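PDB 3CEB: D-aminoacid aminotransferase-like PLP-dependent enzyme from Haemophilus somnus, which is probably a PLP-dependent lyase of the class IV aminotransferase family, perhaps splitting 4-amino-4-deoxychorismate into 4-aminobenzoate and pyruvate. Local coordinates for residues A[174-177]-A[178-181]; A[140-144]-A[145-149]; A[185-189]-A[190-194]; A[111-114]-A[115-118]; A[22-25]-A[26-29]. One frame throughout, in Å; residues are numbered along the deposited sequence.

Contact 1: A[174-177]-A[178-181]; sequences IFFE and DLAQ
From F175 the backbone winds into a 3-10 turn, with D178 N bonded to F175 O at 2.8 Å and L179 N bonded to F176 O at 3.1 Å, the latter almost straight. D178 carries the side-chain part. Its CG sits beside its own backbone N (chi1 -74°), which turns the carboxylate back toward the start of the turn, where OD2 accepts the N-H of F175 at 2.8 Å. The donor comes from the anti side of OD2, 33° out of the carboxylate plane. F175 and D178 therefore hold each other twice, by backbone and by side chain. The F175 side chain runs alongside the aspartate with its ring edge toward OD2 (CD1 to OD2 3.6 Å), the ring and carboxylate planes 73° apart. At the other oxygen, OD1 takes a weak bond from Q181 NE2 at 2.9 Å, while Q181 OE1 is bonded to Q143 NE2. On another side of the turn, the methyl CD1 of L179 rests obliquely against F176 CE1 at 3.5 Å, and that ring meets F94 edge-to-face. I174 and L179 both pack on F141 and V131, setting the turn against the neighbouring strands. The aspartate bond reaches back three residues to a backbone N-H at the start of the 3-10 turn, resembling one half of a capping box. That N-H, with the Q181 amide as a weak second donor, probably favours the carboxylate as the anion.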
# COMPACT_ATOMS: atom_id res chain seq x y z
N ILE A 174 1.71 -8.66 16.12
CA ILE A 174 3.14 -8.99 16.08
C ILE A 174 3.97 -7.97 16.79
O ILE A 174 4.20 -6.87 16.31
CB ILE A 174 3.69 -9.05 14.63
CG1 ILE A 174 2.95 -10.11 13.81
CG2 ILE A 174 5.17 -9.35 14.65
CD1 ILE A 174 3.37 -10.11 12.30
N PHE A 175 4.46 -8.34 17.95
CA PHE A 175 5.34 -7.44 18.71
C PHE A 175 6.70 -7.58 18.13
O PHE A 175 7.00 -8.59 17.52
CB PHE A 175 5.39 -7.79 20.19
CG PHE A 175 4.11 -7.54 20.90
CD1 PHE A 175 3.12 -8.50 20.94
CD2 PHE A 175 3.87 -6.33 21.52
CE1 PHE A 175 1.92 -8.25 21.58
CE2 PHE A 175 2.66 -6.10 22.17
CZ PHE A 175 1.69 -7.05 22.19
N PHE A 176 7.51 -6.55 18.33
CA PHE A 176 8.87 -6.57 17.85
C PHE A 176 9.63 -7.78 18.37
O PHE A 176 10.45 -8.40 17.68
CB PHE A 176 9.55 -5.30 18.29
CG PHE A 176 10.96 -5.23 17.84
CD1 PHE A 176 11.26 -5.25 16.47
CD2 PHE A 176 12.00 -5.18 18.76
CE1 PHE A 176 12.57 -5.21 16.03
CE2 PHE A 176 13.30 -5.12 18.34
CZ PHE A 176 13.60 -5.13 16.98
N GLU A 177 9.31 -8.16 19.59
CA GLU A 177 9.96 -9.29 20.22
C GLU A 177 9.65 -10.59 19.49
O GLU A 177 10.32 -11.61 19.66
CB GLU A 177 9.46 -9.41 21.64
CG GLU A 177 9.63 -8.16 22.44
CD GLU A 177 11.00 -8.12 23.03
OE1 GLU A 177 11.91 -8.76 22.44
OE2 GLU A 177 11.16 -7.49 24.12
N ASP A 178 8.59 -10.54 18.73
CA ASP A 178 8.08 -11.70 18.01
C ASP A 178 8.87 -12.01 16.74
O ASP A 178 8.72 -13.08 16.19
CB ASP A 178 6.60 -11.54 17.63
CG ASP A 178 5.67 -11.68 18.84
OD1 ASP A 178 5.96 -12.45 19.78
OD2 ASP A 178 4.61 -11.03 18.80
N LEU A 179 9.71 -11.09 16.28
CA LEU A 179 10.36 -11.31 14.99
C LEU A 179 11.14 -12.62 15.08
O LEU A 179 11.30 -13.33 14.11
CB LEU A 179 11.26 -10.14 14.57
CG LEU A 179 10.50 -8.88 14.14
CD1 LEU A 179 11.42 -7.68 13.85
CD2 LEU A 179 9.64 -9.24 12.93
N ALA A 180 11.54 -12.96 16.29
CA ALA A 180 12.31 -14.16 16.55
C ALA A 180 11.62 -15.37 15.92
O ALA A 180 12.27 -16.26 15.34
CB ALA A 180 12.45 -14.39 18.08
N GLN A 181 10.29 -15.38 16.04
CA GLN A 181 9.41 -16.48 15.71
C GLN A 181 9.31 -16.76 14.23
O GLN A 181 8.83 -17.76 13.85
CB GLN A 181 7.98 -16.14 16.11
CG GLN A 181 7.52 -16.27 17.51
CD GLN A 181 6.03 -15.95 17.61
OE1 GLN A 181 5.18 -16.65 17.08
NE2 GLN A 181 5.72 -14.89 18.28

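Contact 2: A[140-144]-A[145-149]; sequences IFRQN and NQWIT
W147 lays its six-membered ring between two aliphatic groups of the partner strand. I140 CD1 sits over one face, 3.9 Å from the centroid of that ring, and R142 CB over the opposite face at 3.8 Å; both are CH-pi contacts, displaced toward the rim. The indole gets there because its CG stands beside the backbone N (chi1 -71°), which carries the ring across to the other strand, while the CG1 of I140, lodged between its N and carbonyl carbon (chi1 63°), brings CD1 over the ring at 3.5 Å from W147 CE3. These residues belong to a tight antiparallel hairpin, strands 138-143 and 146-150, closed by a type II' turn from Q143 to Q146. F141 with I148 and Q143 with Q146 are the hydrogen-bonded pairs; I148 N meets F141 O at 2.9 Å, almost straight, and Q143 N meets Q146 O at 2.9 Å. R142 with W147 is the non-hydrogen-bonded pair between them. The arginine chain continues past the indole with its guanidinium plane nearly perpendicular to the ring (85°). Its NE forms a salt bridge with E184, and NH1 reaches forward to N144 O in the turn through a weak bond of 3.2 Å.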
# COMPACT_ATOMS: atom_id res chain seq x y z
N ILE A 140 4.67 -9.05 5.55
CA ILE A 140 4.25 -10.42 5.79
C ILE A 140 5.46 -11.22 6.26
O ILE A 140 6.60 -10.96 5.87
CB ILE A 140 3.57 -11.09 4.55
CG1 ILE A 140 4.52 -11.21 3.35
CG2 ILE A 140 2.35 -10.30 4.13
CD1 ILE A 140 3.94 -12.03 2.17
N PHE A 141 5.20 -12.19 7.11
CA PHE A 141 6.24 -12.94 7.78
C PHE A 141 5.94 -14.41 7.69
O PHE A 141 4.83 -14.83 7.91
CB PHE A 141 6.26 -12.50 9.24
CG PHE A 141 6.56 -11.03 9.42
CD1 PHE A 141 5.54 -10.10 9.42
CD2 PHE A 141 7.87 -10.57 9.55
CE1 PHE A 141 5.83 -8.73 9.54
CE2 PHE A 141 8.16 -9.22 9.69
CZ PHE A 141 7.14 -8.29 9.67
N ARG A 142 6.93 -15.20 7.33
CA ARG A 142 6.66 -16.61 7.11
C ARG A 142 6.83 -17.42 8.37
O ARG A 142 7.77 -17.27 9.08
CB ARG A 142 7.54 -17.16 5.97
CG ARG A 142 7.07 -18.51 5.46
CD ARG A 142 7.81 -18.95 4.18
NE ARG A 142 9.27 -19.06 4.34
CZ ARG A 142 9.90 -20.04 5.01
NH1 ARG A 142 9.20 -21.01 5.62
NH2 ARG A 142 11.23 -20.04 5.09
N GLN A 143 5.85 -18.26 8.64
CA GLN A 143 5.92 -19.16 9.77
C GLN A 143 5.32 -20.48 9.35
O GLN A 143 4.18 -20.55 8.90
CB GLN A 143 5.16 -18.62 10.95
CG GLN A 143 5.45 -19.35 12.21
CD GLN A 143 4.84 -18.69 13.39
OE1 GLN A 143 3.62 -18.64 13.49
NE2 GLN A 143 5.67 -18.15 14.29
N ASN A 144 6.09 -21.52 9.51
CA ASN A 144 5.66 -22.80 8.97
C ASN A 144 5.52 -22.63 7.47
O ASN A 144 6.48 -22.27 6.75
CB ASN A 144 4.31 -23.18 9.57
CG ASN A 144 4.46 -23.83 10.93
OD1 ASN A 144 5.51 -23.70 11.58
ND2 ASN A 144 3.43 -24.58 11.37
N ASN A 145 4.31 -22.85 7.01
CA ASN A 145 4.06 -22.65 5.62
C ASN A 145 3.05 -21.59 5.40
O ASN A 145 2.47 -21.56 4.38
CB ASN A 145 3.59 -23.92 4.98
CG ASN A 145 4.73 -24.73 4.48
OD1 ASN A 145 5.03 -25.81 5.00
ND2 ASN A 145 5.44 -24.17 3.50
N GLN A 146 2.88 -20.72 6.39
CA GLN A 146 1.89 -19.66 6.35
C GLN A 146 2.55 -18.33 6.32
O GLN A 146 3.68 -18.20 6.75
CB GLN A 146 0.99 -19.71 7.58
CG GLN A 146 -0.13 -20.70 7.44
CD GLN A 146 -0.85 -21.04 8.75
OE1 GLN A 146 -0.29 -20.91 9.84
NE2 GLN A 146 -2.10 -21.50 8.64
N TRP A 147 1.81 -17.33 5.85
CA TRP A 147 2.23 -15.96 5.90
C TRP A 147 1.33 -15.16 6.83
O TRP A 147 0.12 -15.11 6.64
CB TRP A 147 2.19 -15.31 4.52
CG TRP A 147 3.23 -15.78 3.55
CD1 TRP A 147 3.04 -16.66 2.54
CD2 TRP A 147 4.58 -15.37 3.48
NE1 TRP A 147 4.20 -16.84 1.85
CE2 TRP A 147 5.17 -16.05 2.40
CE3 TRP A 147 5.36 -14.49 4.21
CZ2 TRP A 147 6.49 -15.90 2.05
CZ3 TRP A 147 6.67 -14.32 3.85
CH2 TRP A 147 7.24 -15.03 2.78
N ILE A 148 1.95 -14.55 7.82
CA ILE A 148 1.26 -13.77 8.85
C ILE A 148 1.54 -12.29 8.63
O ILE A 148 2.66 -11.89 8.35
CB ILE A 148 1.75 -14.17 10.28
CG1 ILE A 148 1.32 -15.58 10.66
CG2 ILE A 148 1.17 -13.22 11.35
CD1 ILE A 148 1.70 -16.59 9.70
N THR A 149 0.50 -11.47 8.75
CA THR A 149 0.67 -10.02 8.65
C THR A 149 0.14 -9.39 9.92
O THR A 149 -0.78 -9.94 10.52
CB THR A 149 -0.06 -9.47 7.38
OG1 THR A 149 0.37 -8.15 7.12
CG2 THR A 149 -1.60 -9.52 7.52

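Contact 3: A[185-189]-A[190-194]. With GOL (glycerol), chain G.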
# COMPACT_ATOMS: atom_id res chain seq x y z
N ILE A 185 10.86 -12.40 5.78
CA ILE A 185 10.08 -11.16 5.73
C ILE A 185 9.92 -10.71 4.29
O ILE A 185 10.86 -10.78 3.51
CB ILE A 185 10.81 -9.97 6.44
CG1 ILE A 185 11.33 -10.38 7.83
CG2 ILE A 185 9.88 -8.72 6.50
CD1 ILE A 185 11.92 -9.25 8.61
N ARG A 186 8.73 -10.24 3.94
CA ARG A 186 8.53 -9.69 2.61
C ARG A 186 7.58 -8.53 2.63
O ARG A 186 6.83 -8.34 3.59
CB ARG A 186 7.99 -10.72 1.63
CG ARG A 186 9.03 -11.68 1.15
CD ARG A 186 8.47 -12.45 -0.02
NE ARG A 186 8.96 -13.83 -0.04
CZ ARG A 186 8.54 -14.76 -0.90
NH1 ARG A 186 7.63 -14.43 -1.81
NH2 ARG A 186 9.03 -16.01 -0.84
N LEU A 187 7.62 -7.73 1.58
CA LEU A 187 6.66 -6.70 1.42
C LEU A 187 5.49 -6.99 0.50
O LEU A 187 5.60 -7.72 -0.42
CB LEU A 187 7.32 -5.35 1.17
CG LEU A 187 7.82 -4.85 -0.17
CD1 LEU A 187 6.77 -4.73 -1.16
CD2 LEU A 187 8.39 -3.56 0.09
N ILE A 188 4.35 -6.44 0.80
CA ILE A 188 3.22 -6.52 -0.12
C ILE A 188 2.62 -5.11 -0.35
O ILE A 188 2.54 -4.29 0.57
CB ILE A 188 2.08 -7.46 0.38
CG1 ILE A 188 1.61 -7.03 1.76
CG2 ILE A 188 2.45 -8.92 0.35
CD1 ILE A 188 0.30 -7.77 2.17
N ASN A 189 2.24 -4.83 -1.58
CA ASN A 189 1.48 -3.63 -1.83
C ASN A 189 0.85 -3.75 -3.21
O ASN A 189 0.91 -4.85 -3.82
CB ASN A 189 2.30 -2.33 -1.67
CG ASN A 189 3.47 -2.24 -2.64
OD1 ASN A 189 3.53 -2.96 -3.64
ND2 ASN A 189 4.38 -1.34 -2.36
N ALA A 190 0.23 -2.68 -3.69
CA ALA A 190 -0.50 -2.76 -4.98
C ALA A 190 0.42 -3.31 -6.08
O ALA A 190 -0.04 -4.06 -6.97
CB ALA A 190 -1.10 -1.42 -5.39
N MSE A 191 1.72 -2.99 -5.99
CA MSE A 191 2.69 -3.34 -7.06
C MSE A 191 3.46 -4.62 -6.75
O MSE A 191 4.24 -5.05 -7.57
CB MSE A 191 3.73 -2.23 -7.27
CG MSE A 191 3.15 -0.85 -7.54
SE MSE A 191 2.03 -0.82 -9.12
CE MSE A 191 3.30 -1.36 -10.45
N ASN A 192 3.26 -5.17 -5.56
CA ASN A 192 3.99 -6.34 -5.10
C ASN A 192 3.06 -7.34 -4.44
O ASN A 192 2.71 -7.24 -3.28
CB ASN A 192 5.05 -5.98 -4.08
CG ASN A 192 6.14 -5.13 -4.64
OD1 ASN A 192 7.21 -5.62 -4.96
ND2 ASN A 192 5.88 -3.84 -4.77
N GLY A 193 2.66 -8.31 -5.23
CA GLY A 193 1.78 -9.35 -4.78
C GLY A 193 2.56 -10.45 -4.11
O GLY A 193 3.76 -10.34 -3.84
N LEU A 194 1.84 -11.53 -3.86
CA LEU A 194 2.42 -12.63 -3.14
C LEU A 194 2.87 -13.64 -4.16
O LEU A 194 2.86 -13.46 -5.37
CB LEU A 194 1.38 -13.21 -2.18
CG LEU A 194 1.78 -14.40 -1.31
CD1 LEU A 194 2.84 -13.99 -0.34
CD2 LEU A 194 0.56 -14.94 -0.58
OXT LEU A 194 3.31 -14.70 -3.77
C1 GOL G . 8.87 -8.58 -4.58
O1 GOL G . 7.49 -8.74 -4.79
C2 GOL G . 9.35 -9.29 -3.31
O2 GOL G . 10.77 -9.12 -3.32
C3 GOL G . 8.60 -8.73 -2.05
O3 GOL G . 9.37 -8.61 -0.85
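N189 and N192 lie side by side, and the straight bond from N192 ND2 to N189 OD1, 2.8 Å at 167°, ties their amides together. The acceptor lies in the amide plane of N192, but the two amides are turned 56° against each other. N189 OD1 takes a second N-H, from the backbone of selenomethionine M191 at 3.0 Å, and the two donors come from opposite faces of the N189 amide plane. The CG of N189 stands between its own N and carbonyl carbon (chi1 62°), the position that folds OD1 over the following residues and closes an Asx turn. The backbone bends there too, in a type I turn, with N189 N bonded to N192 O at 3.0 Å and N192 N to N189 O at 2.9 Å. L187 CD1 packs against CB and CG of N192, 3.6 Å from CG. A glycerol, probably from the crystallisation liquor, spans strand and turn in this crystal: its O3 accepts from L187 N at 3.1 Å, and its O1 donates to N192 OD1 at 3.1 Å. In the next shell, N189 ND2 reaches I136 O and Q159 NE2 reaches N189 O, so its side-chain amide and its backbone carbonyl are both held, while Y87 and Y82 pack against N192. A190 N is bonded to OP1 of the PLP-lysine residue at position 103. With two donors on N189 OD1, one of them N192 ND2, and its own ND2 on I136 O, the N189 amide is fixed in orientation, and the turn it braces offers the A190 N-H to the cofactor phosphate.

Contact 4: A[111-114]-A[115-118]. With SO4 (sulfate ion), chain F.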
# COMPACT_ATOMS: atom_id res chain seq x y z
N ASN A 111 9.45 9.15 4.29
CA ASN A 111 10.64 9.21 3.46
C ASN A 111 11.87 9.40 4.31
O ASN A 111 12.95 8.85 4.01
CB ASN A 111 10.52 10.29 2.39
CG ASN A 111 9.53 9.89 1.30
OD1 ASN A 111 9.31 8.72 1.06
ND2 ASN A 111 8.95 10.86 0.65
N ASN A 112 11.72 10.18 5.38
CA ASN A 112 12.80 10.38 6.35
C ASN A 112 13.14 9.11 7.13
O ASN A 112 14.28 8.89 7.48
CB ASN A 112 12.50 11.52 7.29
CG ASN A 112 12.61 12.85 6.61
OD1 ASN A 112 13.45 13.01 5.70
ND2 ASN A 112 11.78 13.82 7.01
N LEU A 113 12.14 8.28 7.41
CA LEU A 113 12.37 7.01 8.08
C LEU A 113 13.13 6.10 7.14
O LEU A 113 14.09 5.48 7.52
CB LEU A 113 11.05 6.36 8.52
CG LEU A 113 10.38 7.16 9.65
CD1 LEU A 113 9.11 6.51 10.13
CD2 LEU A 113 11.38 7.40 10.79
N LEU A 114 12.73 6.08 5.88
CA LEU A 114 13.39 5.23 4.87
C LEU A 114 14.87 5.54 4.74
O LEU A 114 15.62 4.66 4.42
CB LEU A 114 12.75 5.41 3.50
CG LEU A 114 13.20 4.48 2.36
CD1 LEU A 114 12.94 3.03 2.69
CD2 LEU A 114 12.45 4.92 1.08
N LYS A 115 15.27 6.78 4.99
CA LYS A 115 16.69 7.16 4.91
C LYS A 115 17.50 6.41 5.92
O LYS A 115 18.69 6.38 5.82
CB LYS A 115 16.93 8.66 5.14
CG LYS A 115 16.47 9.52 4.02
CD LYS A 115 16.80 10.98 4.29
CE LYS A 115 15.99 11.91 3.35
NZ LYS A 115 16.25 13.33 3.76
N GLN A 116 16.85 5.81 6.89
CA GLN A 116 17.57 5.05 7.91
C GLN A 116 17.82 3.59 7.51
O GLN A 116 18.29 2.80 8.32
CB GLN A 116 16.79 5.06 9.23
CG GLN A 116 16.84 6.40 9.92
CD GLN A 116 15.90 6.47 11.11
OE1 GLN A 116 15.90 5.61 12.00
NE2 GLN A 116 15.07 7.51 11.12
N LYS A 117 17.53 3.21 6.28
CA LYS A 117 17.60 1.79 5.91
C LYS A 117 19.01 1.23 5.84
O LYS A 117 19.22 0.04 5.93
CB LYS A 117 16.90 1.53 4.57
CG LYS A 117 17.64 2.05 3.34
CD LYS A 117 16.74 1.86 2.14
CE LYS A 117 17.01 2.86 1.01
NZ LYS A 117 18.32 2.68 0.35
N GLU A 118 19.97 2.14 5.70
CA GLU A 118 21.38 1.81 5.47
C GLU A 118 21.60 0.85 4.31
O GLU A 118 21.36 1.21 3.15
CB GLU A 118 22.02 1.25 6.73
CG GLU A 118 21.39 1.79 8.02
CD GLU A 118 22.36 1.75 9.20
OE1 GLU A 118 23.24 2.61 9.21
OE2 GLU A 118 22.22 0.88 10.10
S SO4 F . 6.89 10.85 -2.60
O1 SO4 F . 5.58 10.38 -3.11
O2 SO4 F . 7.36 9.73 -1.71
O3 SO4 F . 7.78 11.17 -3.70
O4 SO4 F . 6.86 12.09 -1.82
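The amide oxygen of N112 meets the K115 ammonium: OD1 takes a weak bond from NZ at 3.4 Å. The side chains run alongside each other in the same direction, the lysine fully extended from CG beside its backbone N (chi1 -72°), so that its end draws level with the asparagine. The Q116 amide has an apolar neighbour, L113 CD2, 3.7 Å from NE2, and again the two chains point the same way. The third amide, of N111, looks away from the turn: its ND2 gives a straight bond to O2 of a sulfate at 3.1 Å (162°) and a long, weak one to O4 of that ion, which probably came from the crystallisation liquor. Further along, the K117 side chain lies beside L114, CD to CD1 4.0 Å, its CG placed between the backbone N and carbonyl carbon (chi1 72°), which keeps the aliphatic part by the L114 carbonyl. The backbone bonds change span here. K115 N bonds to N111 O at 3.3 Å and, weakly, also to N112 O, but Q116 N goes to L113 O at 2.9 Å and K117 N to L114 O at 3.0 Å. L113 is the buried member, packed on V93, C95, I98 and I123, while beyond the turn E118 forms a salt bridge with K91. Bonds to the fourth residue back giving way to bonds to the third are common at the C-terminal end of an alpha-helix; here the change leads helix 108-114 toward strand 122-127.

Contact 5: A[22-25]-A[26-29]. With SO4 (sulfate ion), chain C.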
# COMPACT_ATOMS: atom_id res chain seq x y z
N SER A 22 -11.85 -3.06 -7.03
CA SER A 22 -12.89 -2.72 -6.07
C SER A 22 -12.32 -2.43 -4.70
O SER A 22 -12.96 -1.78 -3.88
CB SER A 22 -13.94 -3.80 -5.96
OG SER A 22 -13.33 -4.95 -5.53
N TYR A 23 -11.10 -2.92 -4.46
CA TYR A 23 -10.47 -2.72 -3.14
C TYR A 23 -10.00 -1.30 -3.07
O TYR A 23 -10.05 -0.65 -2.01
CB TYR A 23 -9.31 -3.69 -2.90
CG TYR A 23 -9.79 -5.09 -2.62
CD1 TYR A 23 -9.99 -6.01 -3.65
CD2 TYR A 23 -10.07 -5.49 -1.34
CE1 TYR A 23 -10.43 -7.31 -3.37
CE2 TYR A 23 -10.51 -6.77 -1.07
CZ TYR A 23 -10.70 -7.67 -2.09
OH TYR A 23 -11.16 -8.94 -1.78
N HIS A 24 -9.61 -0.80 -4.22
CA HIS A 24 -9.14 0.54 -4.30
C HIS A 24 -10.32 1.47 -4.16
O HIS A 24 -10.26 2.48 -3.46
CB HIS A 24 -8.40 0.77 -5.62
CG HIS A 24 -7.02 0.18 -5.66
ND1 HIS A 24 -5.95 0.76 -5.01
CD2 HIS A 24 -6.53 -0.90 -6.32
CE1 HIS A 24 -4.86 0.03 -5.24
NE2 HIS A 24 -5.19 -0.99 -6.02
N GLN A 25 -11.42 1.14 -4.82
CA GLN A 25 -12.62 1.98 -4.73
C GLN A 25 -13.08 2.06 -3.28
O GLN A 25 -13.48 3.11 -2.84
CB GLN A 25 -13.75 1.42 -5.61
CG GLN A 25 -15.06 2.29 -5.65
CD GLN A 25 -14.87 3.56 -6.46
OE1 GLN A 25 -14.12 3.55 -7.46
NE2 GLN A 25 -15.54 4.67 -6.04
N GLN A 26 -12.99 0.96 -2.52
CA GLN A 26 -13.50 0.94 -1.15
C GLN A 26 -12.72 1.88 -0.27
O GLN A 26 -13.32 2.63 0.50
CB GLN A 26 -13.45 -0.42 -0.44
CG GLN A 26 -14.33 -1.46 -0.98
CD GLN A 26 -14.29 -2.75 -0.10
OE1 GLN A 26 -13.94 -3.85 -0.58
NE2 GLN A 26 -14.65 -2.59 1.20
N ARG A 27 -11.39 1.77 -0.37
CA ARG A 27 -10.49 2.58 0.45
C ARG A 27 -10.64 4.02 0.07
O ARG A 27 -10.68 4.92 0.92
CB ARG A 27 -9.02 2.17 0.29
CG ARG A 27 -8.09 2.97 1.19
CD ARG A 27 -6.70 2.48 1.25
NE ARG A 27 -6.06 2.52 -0.05
CZ ARG A 27 -4.86 2.01 -0.32
NH1 ARG A 27 -4.14 1.43 0.63
NH2 ARG A 27 -4.39 2.08 -1.57
N TYR A 28 -10.76 4.25 -1.22
CA TYR A 28 -10.99 5.60 -1.71
C TYR A 28 -12.23 6.19 -1.02
O TYR A 28 -12.17 7.30 -0.48
CB TYR A 28 -11.08 5.61 -3.24
CG TYR A 28 -11.68 6.84 -3.88
CD1 TYR A 28 -11.15 8.08 -3.67
CD2 TYR A 28 -12.77 6.73 -4.74
CE1 TYR A 28 -11.70 9.19 -4.26
CE2 TYR A 28 -13.31 7.82 -5.34
CZ TYR A 28 -12.78 9.06 -5.09
OH TYR A 28 -13.30 10.19 -5.69
N GLU A 29 -13.33 5.48 -0.97
CA GLU A 29 -14.53 6.08 -0.38
C GLU A 29 -14.41 6.24 1.14
O GLU A 29 -14.89 7.21 1.72
CB GLU A 29 -15.80 5.29 -0.73
CG GLU A 29 -15.93 4.95 -2.22
CD GLU A 29 -17.32 4.56 -2.69
OE1 GLU A 29 -18.27 4.51 -1.84
OE2 GLU A 29 -17.45 4.33 -3.93
S SO4 C . -11.73 -6.55 -8.26
O1 SO4 C . -12.90 -7.43 -8.31
O2 SO4 C . -10.60 -7.13 -9.02
O3 SO4 C . -11.34 -6.31 -6.86
O4 SO4 C . -12.10 -5.27 -8.86
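Backbone bonds come first: Q26, R27, Y28 and E29 each donate to the carbonyl four residues back, from R27 N to Y23 O at 3.2 Å to Y28 N to H24 O at 2.9 Å, an unbroken alpha-helical run. Among side-chain bonds, Q25 NE2 reaches one turn on to E29 OE2 at 2.9 Å and 169°, using the anti lone pair of that oxygen. The Q25 chain leaves with CG opposite its N and bends at chi2 (73°), which swings the amide toward the glutamate; amide and carboxylate planes stand almost perpendicular. F44 O and L46 N bind the two ends of this amide as well, fixing its rotation. Ring contacts are few. Q25 NE2 lies at the edge of the Y28 ring, 3.7 Å from CD2, while Y28 OH is bonded to F44 N and the ring meets Y70 edge-to-face. H24 and R27 lie side by side with ND1 and NH2 4.0 Å apart; E9 accepts from H24 ND1 and pairs with R27 NE, holding both in place. A sulfate, probably from the crystallisation liquor, takes S22 N at 2.9 Å through O4 and S22 OG at 2.8 Å through O3. An anion on an N-H of the first turn is a familiar helix-start pattern. At the buried side, helix 21-35 borders the cofactor site, where R27 NH2 makes a weak bond to the phosphate of the PLP-lysine at position 103.

In the fold
Contact 3 is the most buried and lies nearest the chain centre, while contacts 1 and 4 are surface turns and contacts 2 and 5 are partly buried. Contacts 2 and 3 share a sheet: strands 138-143 and 185-188 are neighbours in it, and L194 packs on I140. Contact 1 leans on the same hairpin through I174 and L179. Contact 5 meets contact 3 where A190 packs against H24, and both border the cofactor phosphate. Polar amides dominate contact 3 and aliphatic-indole packing contact 2; contact 1 has an aspartate-to-backbone bond, contact 4 a weak lysine-amide bond, and contact 5 a glutamine-glutamate bond along the helix.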